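Local atomic coordinates of (S)-ureidoglycine aminohydrolase cupin domain-containing protein (Pseudomonas syringae pv. tomato, PDB entry 3MYX), a protein that is of unknown biochemical function but belongs to the cupin superfamily and may be related to (S)-ureidoglycine aminohydrolases. Residues A[145-149]-A[177-182]; A[134-140]-A[154-159]; A[4-8]-A[218-223]. All coordinates share one frame; numbering follows the deposited sequence.

How the interactions relate
Starting at the N terminus, residues 4-8 lead into strand 7-11, an edge of the seven-stranded antiparallel sheet, and wait 209 residues for their partner 218-223, so interaction 3 closes the largest loop. Interactions 1 and 2 are nested inside it. Interaction 2 pairs 134-140, the other edge of that sheet, with 154-159; interaction 1 starts at 145-149, within the loop that interaction 2 closes, and reaches forward to 177-182, so the two cross along the chain. Interactions 1 and 3 touch where Arg179 NH1 and Arg182 O meet Cys223, joining 177-182 to strand 222-227; interactions 2 and 3 lie far apart, with centres about 24 Å from each other.

Interaction 1 (A[145-149]-A[177-182]); sequences SIMIS and YERISR
Backbone bonds tie Ile146 to Ile180 and Ile148 and Ser149 to Glu178, as the two segments run roughly antiparallel. Ile180 N donates to Ile146 O at 2.9 Å, almost head-on to the carbonyl. Further along, Glu178 O accepts twice, from Ile148 N at 2.9 Å and Ser149 N at 3.1 Å, both arriving from the same face of its plane. A fourth bond comes from a side chain: Ser149 OG, set between its own N and carbonyl carbon (chi1 67°), turns back to receive Glu178 N at 2.9 Å.

Two successive N-H groups sharing one carbonyl, with Ile148 at phi -103° and psi -50°, approach the geometry of a classic beta bulge. The bulge follows a single bridge between Met147 and Arg179. Here the loop between strands 137-139 and 154-161 lies alongside 177-182, a segment of the C-terminal cupin domain whose own backbone is bonded to strand 222-227.

Van der Waals contacts fall on two sides. On one, Ile148 rests across the extended Glu178 side chain, its CD1 3.8 Å from Glu178 CG, while its CG1 meets Ile180 CG2 at 3.8 Å; Glu178 OE2 is in turn salt-bridged to Lys224. On the other, Ile146 runs alongside Arg179, CD1 to CD 3.7 Å, and its CG2 lies against the bent methylene chain of Arg182. Selenomethionine Met147 starts out away from 177-182, but bends at two successive torsions to bring CE back to 3.8 Å from Tyr177 CB.

Within 177-182, Arg179 NH1, beyond an extended chain, makes a bent bond to Ile180 O nearly in the guanidinium plane, and it also bonds to Cys223 O outside the segment.

Interaction 2 (A[134-140]-A[154-159]); sequences ALLTPSS and CRSNNL
Ser156 O is gripped by Thr137 N at 2.9 Å and by water 2, which donates from 3.2 Å. The Thr137 N-H bond is almost straight, yet the nitrogen stands above the carbonyl plane, away from either lone pair. Ser156 N answers with a bond of 2.8 Å to Thr137 O, completing a hydrogen-bonded antiparallel pair. Water 2 also meets Thr137 OG1, and water 1 bonds to both Thr137 OG1 and Ser156 OG, joining the two hydroxyls on the face that these side chains share.

Pro138 and Arg155 form the next, non-hydrogen-bonded pair, where proline's missing N-H costs no cross-strand bond; instead Pro138 CA lies 3.4 Å from Cys154 O in a CA-H...O contact. Beyond it, Ser139 N bonds to Cys154 O from well above the carbonyl plane, and water 3 bridges the same two residues, accepting from Cys154 N and donating to Ser139 O at 2.8 Å. Ser139 CB packs on Ser156 OG.

At the other end, the side-chain amide of Asn157 extends the contact beyond the start of strand 137-139. With CG anti to the backbone N (chi1 -177°), it reaches out so that ND2 donates to Leu135 O at 2.9 Å. Leu136 lies between neighbours of the facing strand: CB touches Arg155 CB at 3.5 Å, with the two side chains crossing near a right angle, and CD2 meets Asn157 CB. The Arg155 guanidinium leads on to a salt bridge with Asp173.

Strand 137-139 is an outermost strand of the seven-stranded cupin sheet, its short segment directed 114° from 154-158. Three direct backbone bonds are supplemented by the Asn157 amide and by waters linking Thr137 OG1 to Ser156 OG, consistent with a solvent-accessible, partly water-bridged edge.

Interaction 3 (A[4-8]-A[218-223]); sequences QPTVL and AQGAPC
An extended Gln219 (phi -53°, psi 130°) followed by Gly220 at positive phi (91°) folds 218-221 into a type II turn, which offers Pro5 the carbonyl of Gln219 and the methyls of Ala218 and Ala221. The turn links strands 214-217 and 222-227 of the C-terminal cupin domain, and the N-terminal segment 4-8 packs over it as it enters strand 7-11. That strand joins the edge of a sheet otherwise made of strands from residue 137 onward, so the chain's start is built into its C-terminal half.

The hydrogen bond between the segments runs from Ala218 N to Thr6 O, 3.2 Å long and nearly straight, and Leu8 continues the pairing with Phe216. Pro5 lies on the turn: its CB is 3.3 Å from Gln219 O and 3.8 Å from Ala218 CB, and its CG is 3.7 Å from Gly220 C. Ala221 directs its methyl at the backbone of Thr6, CB to Thr6 C 3.5 Å, while its CA makes a CA-H...O contact with Pro5 O. Inside the turn, Ala221 N closes on Ala218 O at 2.9 Å.

Val7 faces the buried side, where Leu199 and Leu201 also touch it, and its CG2 lies 4.3 Å from Ala221 CB.

Interaction 1 (A[145-149]-A[177-182])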
loop_
_atom_site.group_PDB
_atom_site.type_symbol
_atom_site.label_atom_id
_atom_site.label_comp_id
_atom_site.label_asym_id
_atom_site.label_seq_id
_atom_site.Cartn_x
_atom_site.Cartn_y
_atom_site.Cartn_z
ATOM N N SER A 145 18.314 -19.017 1.354
ATOM C CA SER A 145 19.651 -18.573 0.960
ATOM C C SER A 145 19.947 -17.128 1.309
ATOM O O SER A 145 21.107 -16.719 1.300
ATOM C CB SER A 145 19.863 -18.794 -0.551
ATOM O OG SER A 145 19.163 -17.829 -1.318
ATOM N N ILE A 146 18.914 -16.343 1.612
ATOM C CA ILE A 146 19.132 -14.937 1.969
ATOM C C ILE A 146 18.970 -14.667 3.465
ATOM O O ILE A 146 19.046 -13.528 3.893
ATOM C CB ILE A 146 18.276 -13.974 1.117
ATOM C CG1 ILE A 146 16.788 -14.110 1.455
ATOM C CG2 ILE A 146 18.543 -14.196 -0.402
ATOM C CD1 ILE A 146 15.909 -13.086 0.745
HETATM N N MSE A 147 18.786 -15.707 4.264
HETATM C CA MSE A 147 18.483 -15.546 5.682
HETATM C C MSE A 147 19.740 -15.314 6.514
HETATM O O MSE A 147 20.790 -15.915 6.246
HETATM C CB MSE A 147 17.767 -16.781 6.223
HETATM C CG MSE A 147 16.392 -17.009 5.663
HETATM SE SE MSE A 147 15.152 -15.519 5.853
HETATM C CE MSE A 147 15.243 -15.399 7.781
ATOM N N ILE A 148 19.609 -14.467 7.537
ATOM C CA ILE A 148 20.615 -14.303 8.608
ATOM C C ILE A 148 20.103 -15.033 9.855
ATOM O O ILE A 148 20.804 -15.847 10.444
ATOM C CB ILE A 148 20.900 -12.808 8.888
ATOM C CG1 ILE A 148 21.590 -12.185 7.676
ATOM C CG2 ILE A 148 21.756 -12.615 10.155
ATOM C CD1 ILE A 148 21.661 -10.694 7.705
ATOM N N SER A 149 18.862 -14.759 10.248
ATOM C CA SER A 149 18.245 -15.410 11.380
ATOM C C SER A 149 17.677 -16.763 10.938
ATOM O O SER A 149 17.636 -17.075 9.737
ATOM C CB SER A 149 17.080 -14.559 11.880
ATOM O OG SER A 149 16.040 -14.535 10.917
ATOM N N TYR A 177 12.476 -11.887 12.045
ATOM C CA TYR A 177 13.545 -12.393 11.189
ATOM C C TYR A 177 14.435 -11.311 10.645
ATOM O O TYR A 177 14.104 -10.109 10.687
ATOM C CB TYR A 177 13.008 -13.239 10.037
ATOM C CG TYR A 177 12.214 -12.509 8.971
ATOM C CD1 TYR A 177 10.861 -12.248 9.133
ATOM C CD2 TYR A 177 12.812 -12.109 7.788
ATOM C CE1 TYR A 177 10.117 -11.631 8.144
ATOM C CE2 TYR A 177 12.087 -11.502 6.787
ATOM C CZ TYR A 177 10.733 -11.267 6.965
ATOM O OH TYR A 177 9.977 -10.655 5.996
ATOM N N GLU A 178 15.580 -11.760 10.137
ATOM C CA GLU A 178 16.580 -10.898 9.529
ATOM C C GLU A 178 17.123 -11.588 8.306
ATOM O O GLU A 178 17.463 -12.763 8.355
ATOM C CB GLU A 178 17.705 -10.606 10.528
ATOM C CG GLU A 178 18.781 -9.635 9.997
ATOM C CD GLU A 178 19.921 -9.399 10.982
ATOM O OE1 GLU A 178 19.819 -9.822 12.154
ATOM O OE2 GLU A 178 20.908 -8.765 10.571
ATOM N N ARG A 179 17.222 -10.844 7.211
ATOM C CA ARG A 179 17.796 -11.343 5.977
ATOM C C ARG A 179 18.781 -10.330 5.425
ATOM O O ARG A 179 18.809 -9.169 5.843
ATOM C CB ARG A 179 16.690 -11.606 4.952
ATOM C CG ARG A 179 15.799 -10.405 4.631
ATOM C CD ARG A 179 14.954 -10.656 3.396
ATOM N NE ARG A 179 14.138 -9.495 3.033
ATOM C CZ ARG A 179 14.594 -8.400 2.431
ATOM N NH1 ARG A 179 15.889 -8.271 2.115
ATOM N NH2 ARG A 179 13.756 -7.408 2.152
ATOM N N ILE A 180 19.562 -10.764 4.453
ATOM C CA ILE A 180 20.493 -9.872 3.787
ATOM C C ILE A 180 19.770 -8.933 2.845
ATOM O O ILE A 180 18.625 -9.160 2.459
ATOM C CB ILE A 180 21.605 -10.645 3.045
ATOM C CG1 ILE A 180 21.041 -11.421 1.849
ATOM C CG2 ILE A 180 22.373 -11.543 4.026
ATOM C CD1 ILE A 180 22.148 -12.079 0.996
ATOM N N SER A 181 20.432 -7.850 2.490
ATOM C CA SER A 181 19.886 -6.921 1.512
ATOM C C SER A 181 19.754 -7.599 0.154
ATOM O O SER A 181 20.671 -8.301 -0.299
ATOM C CB SER A 181 20.824 -5.725 1.392
ATOM O OG SER A 181 20.338 -4.754 0.491
ATOM N N ARG A 182 18.603 -7.397 -0.480
ATOM C CA ARG A 182 18.312 -7.907 -1.815
ATOM C C ARG A 182 17.478 -6.877 -2.572
ATOM O O ARG A 182 16.711 -6.135 -1.955
ATOM C CB ARG A 182 17.510 -9.207 -1.723
ATOM C CG ARG A 182 18.224 -10.349 -1.014
ATOM C CD ARG A 182 19.356 -10.881 -1.884
ATOM N NE ARG A 182 18.842 -11.293 -3.187
ATOM C CZ ARG A 182 19.543 -11.324 -4.316
ATOM N NH1 ARG A 182 20.817 -10.957 -4.335
ATOM N NH2 ARG A 182 18.954 -11.711 -5.439
#

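Interaction 2 (A[134-140]-A[154-159])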
loop_
_atom_site.group_PDB
_atom_site.type_symbol
_atom_site.label_atom_id
_atom_site.label_comp_id
_atom_site.label_asym_id
_atom_site.label_seq_id
_atom_site.Cartn_x
_atom_site.Cartn_y
_atom_site.Cartn_z
ATOM N N ALA A 134 -8.191 -9.651 10.035
ATOM C CA ALA A 134 -8.422 -10.792 9.149
ATOM C C ALA A 134 -7.718 -12.049 9.662
ATOM O O ALA A 134 -6.580 -11.995 10.172
ATOM C CB ALA A 134 -7.916 -10.454 7.743
ATOM N N LEU A 135 -8.363 -13.195 9.483
ATOM C CA LEU A 135 -7.759 -14.479 9.838
ATOM C C LEU A 135 -6.799 -14.917 8.732
ATOM O O LEU A 135 -7.131 -14.846 7.544
ATOM C CB LEU A 135 -8.844 -15.541 10.013
ATOM C CG LEU A 135 -9.880 -15.227 11.093
ATOM C CD1 LEU A 135 -10.992 -16.277 11.069
ATOM C CD2 LEU A 135 -9.206 -15.189 12.441
ATOM N N LEU A 136 -5.609 -15.362 9.129
ATOM C CA LEU A 136 -4.517 -15.620 8.199
ATOM C C LEU A 136 -4.167 -17.097 8.163
ATOM O O LEU A 136 -4.425 -17.840 9.102
ATOM C CB LEU A 136 -3.285 -14.828 8.614
ATOM C CG LEU A 136 -3.467 -13.344 8.945
ATOM C CD1 LEU A 136 -2.088 -12.736 9.224
ATOM C CD2 LEU A 136 -4.208 -12.577 7.814
ATOM N N THR A 137 -3.564 -17.531 7.068
ATOM C CA THR A 137 -3.095 -18.903 6.942
ATOM C C THR A 137 -1.598 -18.901 6.569
ATOM O O THR A 137 -1.103 -17.933 5.998
ATOM C CB THR A 137 -3.892 -19.652 5.884
ATOM O OG1 THR A 137 -3.774 -18.951 4.651
ATOM C CG2 THR A 137 -5.379 -19.755 6.288
ATOM N N PRO A 138 -0.873 -19.984 6.869
ATOM C CA PRO A 138 0.566 -19.997 6.584
ATOM C C PRO A 138 0.950 -19.588 5.165
ATOM O O PRO A 138 0.283 -19.966 4.182
ATOM C CB PRO A 138 0.950 -21.450 6.852
ATOM C CG PRO A 138 0.032 -21.854 7.941
ATOM C CD PRO A 138 -1.291 -21.186 7.624
ATOM N N SER A 139 2.011 -18.791 5.075
ATOM C CA SER A 139 2.522 -18.285 3.809
ATOM C C SER A 139 4.035 -18.457 3.750
ATOM O O SER A 139 4.671 -18.798 4.741
ATOM C CB SER A 139 2.110 -16.819 3.639
ATOM O OG SER A 139 2.601 -16.016 4.704
ATOM N N SER A 140 4.627 -18.217 2.594
ATOM C CA SER A 140 6.046 -18.525 2.398
ATOM C C SER A 140 6.966 -17.581 3.157
ATOM O O SER A 140 6.836 -16.358 3.038
ATOM C CB SER A 140 6.440 -18.431 0.918
ATOM O OG SER A 140 5.860 -19.471 0.161
ATOM N N CYS A 154 5.366 -17.209 8.844
ATOM C CA CYS A 154 4.616 -16.133 8.214
ATOM C C CYS A 154 3.206 -16.630 7.908
ATOM O O CYS A 154 2.996 -17.816 7.650
ATOM C CB CYS A 154 5.246 -15.679 6.897
ATOM S SG CYS A 154 7.001 -15.277 7.002
ATOM N N ARG A 155 2.244 -15.713 7.951
ATOM C CA ARG A 155 0.867 -15.999 7.548
ATOM C C ARG A 155 0.352 -14.855 6.695
ATOM O O ARG A 155 0.786 -13.716 6.847
ATOM C CB ARG A 155 -0.056 -16.195 8.752
ATOM C CG ARG A 155 0.366 -17.286 9.737
ATOM C CD ARG A 155 -0.591 -17.398 10.876
ATOM N NE ARG A 155 -0.457 -16.274 11.793
ATOM C CZ ARG A 155 -0.737 -16.323 13.095
ATOM N NH1 ARG A 155 -1.226 -17.425 13.663
ATOM N NH2 ARG A 155 -0.516 -15.264 13.851
ATOM N N SER A 156 -0.635 -15.145 5.850
ATOM C CA SER A 156 -1.272 -14.116 5.041
ATOM C C SER A 156 -2.704 -14.474 4.716
ATOM O O SER A 156 -3.148 -15.620 4.872
ATOM C CB SER A 156 -0.517 -13.902 3.734
ATOM O OG SER A 156 -0.706 -15.008 2.895
ATOM N N ASN A 157 -3.410 -13.479 4.211
ATOM C CA ASN A 157 -4.724 -13.649 3.635
ATOM C C ASN A 157 -4.811 -12.654 2.488
ATOM O O ASN A 157 -4.832 -11.441 2.709
ATOM C CB ASN A 157 -5.826 -13.382 4.667
ATOM C CG ASN A 157 -7.228 -13.619 4.113
ATOM O OD1 ASN A 157 -7.450 -13.541 2.917
ATOM N ND2 ASN A 157 -8.173 -13.888 5.009
ATOM N N ASN A 158 -4.819 -13.175 1.264
ATOM C CA ASN A 158 -5.049 -12.372 0.067
ATOM C C ASN A 158 -6.530 -12.038 -0.058
ATOM O O ASN A 158 -7.282 -12.761 -0.687
ATOM C CB ASN A 158 -4.574 -13.113 -1.182
ATOM C CG ASN A 158 -3.093 -13.382 -1.156
ATOM O OD1 ASN A 158 -2.287 -12.458 -1.048
ATOM N ND2 ASN A 158 -2.717 -14.657 -1.259
ATOM N N LEU A 159 -6.936 -10.957 0.583
ATOM C CA LEU A 159 -8.326 -10.530 0.616
ATOM C C LEU A 159 -8.803 -10.018 -0.735
ATOM O O LEU A 159 -9.999 -10.012 -1.016
ATOM C CB LEU A 159 -8.512 -9.441 1.661
ATOM C CG LEU A 159 -8.298 -9.927 3.099
ATOM C CD1 LEU A 159 -8.106 -8.758 4.066
ATOM C CD2 LEU A 159 -9.465 -10.820 3.533
HETATM O O HOH W 1 -1.612 -17.725 3.002
HETATM O O HOH W 2 -5.842 -17.068 3.813
HETATM O O HOH W 3 5.630 -19.597 7.217
#

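Interaction 3 (A[4-8]-A[218-223])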
loop_
_atom_site.group_PDB
_atom_site.type_symbol
_atom_site.label_atom_id
_atom_site.label_comp_id
_atom_site.label_asym_id
_atom_site.label_seq_id
_atom_site.Cartn_x
_atom_site.Cartn_y
_atom_site.Cartn_z
ATOM N N GLN A 4 15.963 4.541 -10.587
ATOM C CA GLN A 4 16.727 4.323 -9.327
ATOM C C GLN A 4 15.768 3.871 -8.219
ATOM O O GLN A 4 15.521 4.635 -7.276
ATOM C CB GLN A 4 17.424 5.620 -8.915
ATOM N N PRO A 5 15.216 2.637 -8.331
ATOM C CA PRO A 5 14.176 2.189 -7.386
ATOM C C PRO A 5 14.661 2.258 -5.949
ATOM O O PRO A 5 15.780 1.865 -5.652
ATOM C CB PRO A 5 13.907 0.736 -7.806
ATOM C CG PRO A 5 15.091 0.315 -8.572
ATOM C CD PRO A 5 15.599 1.559 -9.257
ATOM N N THR A 6 13.815 2.756 -5.058
ATOM C CA THR A 6 14.195 2.890 -3.670
ATOM C C THR A 6 13.013 2.590 -2.740
ATOM O O THR A 6 11.912 2.217 -3.196
ATOM C CB THR A 6 14.789 4.295 -3.387
ATOM O OG1 THR A 6 15.517 4.278 -2.142
ATOM C CG2 THR A 6 13.707 5.361 -3.386
ATOM N N VAL A 7 13.299 2.705 -1.448
ATOM C CA VAL A 7 12.343 2.538 -0.372
ATOM C C VAL A 7 11.900 3.932 0.045
ATOM O O VAL A 7 12.741 4.804 0.340
ATOM C CB VAL A 7 12.988 1.783 0.819
ATOM C CG1 VAL A 7 12.035 1.701 1.994
ATOM C CG2 VAL A 7 13.480 0.395 0.379
ATOM N N LEU A 8 10.589 4.145 0.054
ATOM C CA LEU A 8 9.996 5.458 0.290
ATOM C C LEU A 8 8.966 5.424 1.397
ATOM O O LEU A 8 7.950 4.749 1.280
ATOM C CB LEU A 8 9.333 5.966 -0.991
ATOM C CG LEU A 8 10.278 6.107 -2.191
ATOM C CD1 LEU A 8 9.519 6.328 -3.480
ATOM C CD2 LEU A 8 11.303 7.237 -1.930
ATOM N N ALA A 218 9.839 -0.094 -4.041
ATOM C CA ALA A 218 9.764 -0.314 -5.473
ATOM C C ALA A 218 10.452 -1.609 -5.868
ATOM O O ALA A 218 11.455 -2.012 -5.270
ATOM C CB ALA A 218 10.411 0.869 -6.224
ATOM N N GLN A 219 9.920 -2.260 -6.889
ATOM C CA GLN A 219 10.583 -3.412 -7.477
ATOM C C GLN A 219 12.017 -3.027 -7.847
ATOM O O GLN A 219 12.247 -1.994 -8.497
ATOM C CB GLN A 219 9.817 -3.881 -8.715
ATOM C CG GLN A 219 10.365 -5.151 -9.350
ATOM C CD GLN A 219 9.529 -5.618 -10.529
ATOM O OE1 GLN A 219 9.105 -4.814 -11.362
ATOM N NE2 GLN A 219 9.289 -6.923 -10.604
ATOM N N GLY A 220 12.966 -3.855 -7.427
ATOM C CA GLY A 220 14.382 -3.610 -7.679
ATOM C C GLY A 220 15.083 -2.819 -6.595
ATOM O O GLY A 220 16.308 -2.733 -6.600
ATOM N N ALA A 221 14.343 -2.231 -5.659
ATOM C CA ALA A 221 14.973 -1.431 -4.605
ATOM C C ALA A 221 15.770 -2.341 -3.674
ATOM O O ALA A 221 15.207 -3.289 -3.115
ATOM C CB ALA A 221 13.939 -0.660 -3.810
ATOM N N PRO A 222 17.081 -2.077 -3.508
ATOM C CA PRO A 222 17.798 -2.855 -2.510
ATOM C C PRO A 222 17.318 -2.509 -1.121
ATOM O O PRO A 222 17.190 -1.339 -0.752
ATOM C CB PRO A 222 19.256 -2.429 -2.697
ATOM C CG PRO A 222 19.333 -1.979 -4.113
ATOM C CD PRO A 222 18.008 -1.295 -4.350
ATOM N N CYS A 223 17.078 -3.551 -0.351
ATOM C CA CYS A 223 16.443 -3.448 0.941
ATOM C C CYS A 223 16.890 -4.630 1.809
ATOM O O CYS A 223 16.699 -5.745 1.325
ATOM C CB CYS A 223 14.939 -3.547 0.656
ATOM S SG CYS A 223 13.804 -3.289 1.992
#